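Local coordinates for NAD-dependent aldehyde dehydrogenase (Sinorhizobium meliloti, PDB 3U4J), which probably oxidises aldehydes to carboxylic acids with NAD or NADP as electron acceptor, as a tetrameric member of the aldehyde dehydrogenase family that also binds calcium, at residues Arg329-Gly334 with Thr341-Met346; Glu374-Glu379 with Tyr383-Val388. All coordinates share one frame; numbering follows the deposited sequence.

Contact 1 of 2, residues Arg329-Gly334 with Thr341-Met346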
loop_
_atom_site.group_PDB
_atom_site.type_symbol
_atom_site.label_atom_id
_atom_site.label_comp_id
_atom_site.label_asym_id
_atom_site.label_seq_id
_atom_site.Cartn_x
_atom_site.Cartn_y
_atom_site.Cartn_z
ATOM N N ARG A 329 9.390 -7.621 -45.938
ATOM C CA ARG A 329 10.195 -8.160 -47.060
ATOM C C ARG A 329 11.679 -8.254 -46.709
ATOM O O ARG A 329 12.407 -9.041 -47.321
ATOM C CB ARG A 329 10.140 -7.217 -48.270
ATOM C CG ARG A 329 8.855 -7.119 -48.957
ATOM C CD ARG A 329 9.081 -6.382 -50.275
ATOM N NE ARG A 329 9.193 -4.938 -50.122
ATOM C CZ ARG A 329 8.168 -4.111 -50.289
ATOM N NH1 ARG A 329 6.962 -4.583 -50.611
ATOM N NH2 ARG A 329 8.341 -2.815 -50.142
ATOM N N LYS A 330 12.136 -7.396 -45.799
ATOM C CA LYS A 330 13.562 -7.278 -45.501
ATOM C C LYS A 330 13.971 -8.046 -44.249
ATOM O O LYS A 330 15.098 -8.523 -44.164
ATOM C CB LYS A 330 13.970 -5.814 -45.301
ATOM C CG LYS A 330 13.840 -4.912 -46.531
ATOM C CD LYS A 330 14.016 -3.453 -46.078
ATOM C CE LYS A 330 14.526 -2.553 -47.175
ATOM N NZ LYS A 330 13.446 -2.057 -48.060
ATOM N N VAL A 331 13.074 -8.139 -43.271
ATOM C CA VAL A 331 13.415 -8.739 -41.972
ATOM C C VAL A 331 14.001 -10.165 -42.060
ATOM O O VAL A 331 13.429 -11.069 -42.700
ATOM C CB VAL A 331 12.216 -8.669 -40.960
ATOM C CG1 VAL A 331 11.039 -9.538 -41.400
ATOM C CG2 VAL A 331 12.699 -9.066 -39.557
ATOM N N ALA A 332 15.142 -10.361 -41.406
ATOM C CA ALA A 332 15.878 -11.628 -41.512
ATOM C C ALA A 332 15.243 -12.730 -40.667
ATOM O O ALA A 332 15.008 -12.561 -39.453
ATOM C CB ALA A 332 17.387 -11.433 -41.151
ATOM N N PHE A 333 14.935 -13.844 -41.322
ATOM C CA PHE A 333 14.369 -15.012 -40.644
ATOM C C PHE A 333 15.101 -16.263 -41.088
ATOM O O PHE A 333 15.686 -16.291 -42.187
ATOM C CB PHE A 333 12.848 -15.117 -40.823
ATOM C CG PHE A 333 12.408 -15.627 -42.166
ATOM C CD1 PHE A 333 11.796 -16.879 -42.273
ATOM C CD2 PHE A 333 12.570 -14.851 -43.311
ATOM C CE1 PHE A 333 11.370 -17.363 -43.510
ATOM C CE2 PHE A 333 12.163 -15.321 -44.553
ATOM C CZ PHE A 333 11.553 -16.580 -44.654
ATOM N N GLY A 334 15.108 -17.275 -40.227
ATOM C CA GLY A 334 15.829 -18.516 -40.523
ATOM C C GLY A 334 16.751 -18.967 -39.401
ATOM O O GLY A 334 16.391 -18.909 -38.230
ATOM N N THR A 341 19.717 -13.076 -37.479
ATOM C CA THR A 341 18.336 -13.568 -37.543
ATOM C C THR A 341 17.427 -12.844 -36.545
ATOM O O THR A 341 17.788 -12.694 -35.366
ATOM C CB THR A 341 18.298 -15.097 -37.294
ATOM O OG1 THR A 341 19.105 -15.746 -38.287
ATOM C CG2 THR A 341 16.859 -15.632 -37.387
ATOM N N LYS A 342 16.256 -12.424 -37.010
ATOM C CA LYS A 342 15.293 -11.719 -36.158
ATOM C C LYS A 342 14.091 -12.602 -35.852
ATOM O O LYS A 342 13.392 -12.385 -34.874
ATOM C CB LYS A 342 14.818 -10.406 -36.826
ATOM C CG LYS A 342 15.911 -9.343 -37.019
ATOM C CD LYS A 342 16.434 -8.742 -35.699
ATOM C CE LYS A 342 15.451 -7.762 -35.057
ATOM N NZ LYS A 342 14.931 -6.806 -36.094
ATOM N N ILE A 343 13.838 -13.573 -36.724
ATOM C CA ILE A 343 12.692 -14.461 -36.616
ATOM C C ILE A 343 13.190 -15.891 -36.862
ATOM O O ILE A 343 13.857 -16.147 -37.848
ATOM C CB ILE A 343 11.588 -14.135 -37.653
ATOM C CG1 ILE A 343 11.128 -12.678 -37.555
ATOM C CG2 ILE A 343 10.366 -15.115 -37.521
ATOM C CD1 ILE A 343 10.361 -12.224 -38.768
ATOM N N GLY A 344 12.879 -16.804 -35.945
ATOM C CA GLY A 344 13.390 -18.177 -36.025
ATOM C C GLY A 344 12.386 -19.220 -36.487
ATOM O O GLY A 344 11.593 -18.978 -37.405
ATOM N N ALA A 345 12.436 -20.390 -35.859
ATOM C CA ALA A 345 11.766 -21.573 -36.393
ATOM C C ALA A 345 10.419 -21.789 -35.728
ATOM O O ALA A 345 10.184 -21.282 -34.621
ATOM C CB ALA A 345 12.682 -22.827 -36.197
HETATM N N MSE A 346 9.541 -22.539 -36.398
HETATM C CA MSE A 346 8.337 -23.086 -35.774
HETATM C C MSE A 346 8.775 -24.193 -34.803
HETATM O O MSE A 346 9.725 -24.934 -35.094
HETATM C CB MSE A 346 7.395 -23.721 -36.823
HETATM C CG MSE A 346 6.754 -22.785 -37.845
HETATM SE SE MSE A 346 5.456 -21.521 -37.022
HETATM C CE MSE A 346 6.755 -20.162 -36.595
#
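In I343 the first torsion sets CG1 opposite the carbonyl carbon (chi1 -56°), and the extended branch carries CD1 to the two methyls of V331, 3.8 Å from CG1 of that valine; the two side chains cross at about a right angle. F333 turns its CG between its own N and carbonyl carbon (chi1 77°), which sends the ring off towards F7 and P386 and leaves CB to meet the other segment, 3.5 Å from CB of I343. The backbones do the gripping. The carbonyl O of A332 accepts two amides in succession: K342 N, at 2.7 Å, stands above the carbonyl plane, while I343 N, at 3.1 Å, lies in that plane but with a more bent N-H. Two residues on, G334 N donates to I343 O at 2.9 Å, nearly along the C=O axis, and CA of F333 adds a CH...O contact to the same oxygen. T341 lays its methyl CG2 3.4 Å from the carbonyl O of G334, while its hydroxyl bonds to D335 O. A valine here would keep a methyl near G334 O but would probably leave the D335 carbonyl without its hydroxyl donor, so that the turn between the two segments is less firmly held. K342 touches V331 CG2 with its CB, then bends away to W504 of the second subunit, which meets it through a backbone oxygen and a cation-pi contact. At the centre is a single beta bridge, F333 to I343, by which the loop leading to helix 349-364 folds back on short strand 333-334, itself paired in parallel with strand 7-8.

Contact 2 of 2, residues Glu374-Glu379 with Tyr383-Val388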
loop_
_atom_site.group_PDB
_atom_site.type_symbol
_atom_site.label_atom_id
_atom_site.label_comp_id
_atom_site.label_asym_id
_atom_site.label_seq_id
_atom_site.Cartn_x
_atom_site.Cartn_y
_atom_site.Cartn_z
ATOM N N GLU A 374 3.349 -19.715 -46.771
ATOM C CA GLU A 374 3.915 -21.074 -46.995
ATOM C C GLU A 374 5.127 -21.325 -46.114
ATOM O O GLU A 374 5.750 -20.388 -45.623
ATOM C CB GLU A 374 4.378 -21.295 -48.441
ATOM C CG GLU A 374 3.291 -21.300 -49.527
ATOM C CD GLU A 374 2.364 -22.537 -49.526
ATOM O OE1 GLU A 374 2.725 -23.603 -48.964
ATOM O OE2 GLU A 374 1.262 -22.429 -50.120
ATOM N N ARG A 375 5.456 -22.605 -45.953
ATOM C CA ARG A 375 6.726 -23.050 -45.384
ATOM C C ARG A 375 7.900 -22.655 -46.256
ATOM O O ARG A 375 7.766 -22.551 -47.470
ATOM C CB ARG A 375 6.701 -24.566 -45.229
ATOM C CG ARG A 375 5.765 -25.007 -44.147
ATOM C CD ARG A 375 6.456 -24.973 -42.779
ATOM N NE ARG A 375 7.491 -26.013 -42.673
ATOM C CZ ARG A 375 7.238 -27.305 -42.493
ATOM N NH1 ARG A 375 5.986 -27.738 -42.379
ATOM N NH2 ARG A 375 8.246 -28.169 -42.436
ATOM N N ILE A 376 9.046 -22.404 -45.631
ATOM C CA ILE A 376 10.263 -22.034 -46.360
ATOM C C ILE A 376 11.372 -22.985 -45.902
ATOM O O ILE A 376 11.374 -23.412 -44.735
ATOM C CB ILE A 376 10.632 -20.530 -46.125
ATOM C CG1 ILE A 376 10.101 -19.646 -47.251
ATOM C CG2 ILE A 376 12.114 -20.310 -46.165
ATOM C CD1 ILE A 376 8.687 -19.340 -47.156
ATOM N N GLY A 377 12.288 -23.338 -46.810
ATOM C CA GLY A 377 13.433 -24.212 -46.478
ATOM C C GLY A 377 13.014 -25.535 -45.853
ATOM O O GLY A 377 13.549 -25.961 -44.817
ATOM N N ARG A 378 12.048 -26.183 -46.490
ATOM C CA ARG A 378 11.460 -27.420 -45.967
ATOM C C ARG A 378 12.465 -28.511 -45.623
ATOM O O ARG A 378 12.236 -29.272 -44.680
ATOM C CB ARG A 378 10.429 -27.993 -46.943
ATOM C CG ARG A 378 9.030 -27.458 -46.745
ATOM C CD ARG A 378 8.069 -28.020 -47.792
ATOM N NE ARG A 378 6.691 -28.034 -47.302
ATOM C CZ ARG A 378 6.228 -28.893 -46.391
ATOM N NH1 ARG A 378 7.024 -29.805 -45.848
ATOM N NH2 ARG A 378 4.963 -28.837 -46.011
ATOM N N GLU A 379 13.565 -28.603 -46.376
ATOM C CA GLU A 379 14.567 -29.667 -46.127
ATOM C C GLU A 379 15.478 -29.346 -44.940
ATOM O O GLU A 379 15.968 -30.260 -44.265
ATOM C CB GLU A 379 15.428 -29.967 -47.371
ATOM C CG GLU A 379 14.670 -30.159 -48.711
ATOM C CD GLU A 379 13.662 -31.301 -48.701
ATOM O OE1 GLU A 379 12.688 -31.252 -47.901
ATOM O OE2 GLU A 379 13.827 -32.238 -49.527
ATOM N N TYR A 383 10.384 -23.702 -40.847
ATOM C CA TYR A 383 10.264 -22.258 -40.996
ATOM C C TYR A 383 8.988 -21.891 -41.734
ATOM O O TYR A 383 8.654 -22.514 -42.760
ATOM C CB TYR A 383 11.464 -21.702 -41.748
ATOM C CG TYR A 383 12.787 -21.987 -41.057
ATOM C CD1 TYR A 383 13.209 -21.211 -39.981
ATOM C CD2 TYR A 383 13.616 -23.029 -41.498
ATOM C CE1 TYR A 383 14.442 -21.469 -39.346
ATOM C CE2 TYR A 383 14.834 -23.304 -40.876
ATOM C CZ TYR A 383 15.243 -22.506 -39.796
ATOM O OH TYR A 383 16.435 -22.753 -39.178
ATOM N N TYR A 384 8.299 -20.868 -41.228
ATOM C CA TYR A 384 7.083 -20.379 -41.862
ATOM C C TYR A 384 7.289 -18.928 -42.272
ATOM O O TYR A 384 7.830 -18.142 -41.507
ATOM C CB TYR A 384 5.859 -20.566 -40.949
ATOM C CG TYR A 384 4.588 -20.604 -41.769
ATOM C CD1 TYR A 384 4.103 -21.816 -42.268
ATOM C CD2 TYR A 384 3.930 -19.429 -42.125
ATOM C CE1 TYR A 384 2.956 -21.864 -43.100
ATOM C CE2 TYR A 384 2.784 -19.459 -42.929
ATOM C CZ TYR A 384 2.312 -20.679 -43.410
ATOM O OH TYR A 384 1.201 -20.708 -44.199
ATOM N N ALA A 385 6.894 -18.575 -43.495
ATOM C CA ALA A 385 7.144 -17.230 -43.994
ATOM C C ALA A 385 6.330 -16.168 -43.234
ATOM O O ALA A 385 5.208 -16.429 -42.844
ATOM C CB ALA A 385 6.806 -17.160 -45.472
ATOM N N PRO A 386 6.903 -14.969 -43.023
ATOM C CA PRO A 386 6.097 -13.872 -42.512
ATOM C C PRO A 386 4.857 -13.676 -43.388
ATOM O O PRO A 386 4.967 -13.577 -44.633
ATOM C CB PRO A 386 7.031 -12.672 -42.640
ATOM C CG PRO A 386 8.373 -13.248 -42.452
ATOM C CD PRO A 386 8.323 -14.581 -43.155
ATOM N N THR A 387 3.705 -13.616 -42.735
ATOM C CA THR A 387 2.422 -13.660 -43.425
ATOM C C THR A 387 1.501 -12.530 -42.997
ATOM O O THR A 387 1.346 -12.259 -41.794
ATOM C CB THR A 387 1.741 -15.036 -43.187
ATOM O OG1 THR A 387 2.620 -16.087 -43.646
ATOM C CG2 THR A 387 0.355 -15.127 -43.908
ATOM N N VAL A 388 0.891 -11.869 -43.984
ATOM C CA VAL A 388 -0.066 -10.788 -43.732
ATOM C C VAL A 388 -1.360 -10.997 -44.537
ATOM O O VAL A 388 -1.311 -11.226 -45.751
ATOM C CB VAL A 388 0.526 -9.416 -44.085
ATOM C CG1 VAL A 388 -0.521 -8.314 -43.876
ATOM C CG2 VAL A 388 1.796 -9.139 -43.275
HETATM O O HOH W 1 10.227 -25.448 -43.244
#
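Y384 lays its ring over the peptide that leaves E374, within a beta hairpin whose arms are strand 375-376 and the start of strand 383-390. The ring thus covers backbone of the neighbouring arm rather than a side chain alone. R375 faces Y384 as an antiparallel non-hydrogen-bonded pair, and the arms are joined beside it by I376 N to Y383 O at 2.9 Å and by A385 N to E374 O at 3.0 Å, both nearly straight at the hydrogen.

Followed outward from CB, the tyrosine Y384 first places CG anti to its backbone N (chi1 -157°), which swings the ring across to the other arm. The carbonyl O of E374 then sits over the ring centre, 3.8 Å above its plane. On one flank CD1 of Y384 meets CD of R375 at 4.0 Å, and CE1 lies near the carbonyl carbon of E374; on the other, CE2 approaches E374 N. CZ of Y384 passes 3.6 Å from N of E374, and the tip, OH, bonds instead to H356 of helix 349-364.

R375 crosses this ring at about a right angle, its guanidinium plane turned 40° from that of the ring. Bends in its chain bring CD to Y383 O and the guanidinium edge to a water, while NH2 makes a salt bridge to E349. On the reverse side of the hairpin I376 presses CD1 against the methyl CB of A385, a tight approach of 3.3 Å. The water bridges the arms, accepting from R375 NE and from Y383 N, the latter at 3.0 Å.

The two contacts follow one another along the chain, contact 1 closing before contact 2 opens, with helix 349-364 and strand 368-371 between them. Their centres lie about 10 Å apart, and they touch directly: the ring of Y383 packs on G334, G344 and A345, and the selenomethionine M346 rests on Y384. F7 joins them as well, its ring meeting those of F333 and Y383. Contact 2 belongs to the mixed sheet in which strand 383-390 runs parallel to strand 407-413, whereas strand 333-334 of contact 1 forms a separate small parallel sheet and its loop faces the second subunit. Together they tie the N-terminal segment and a subunit interface to the larger sheet.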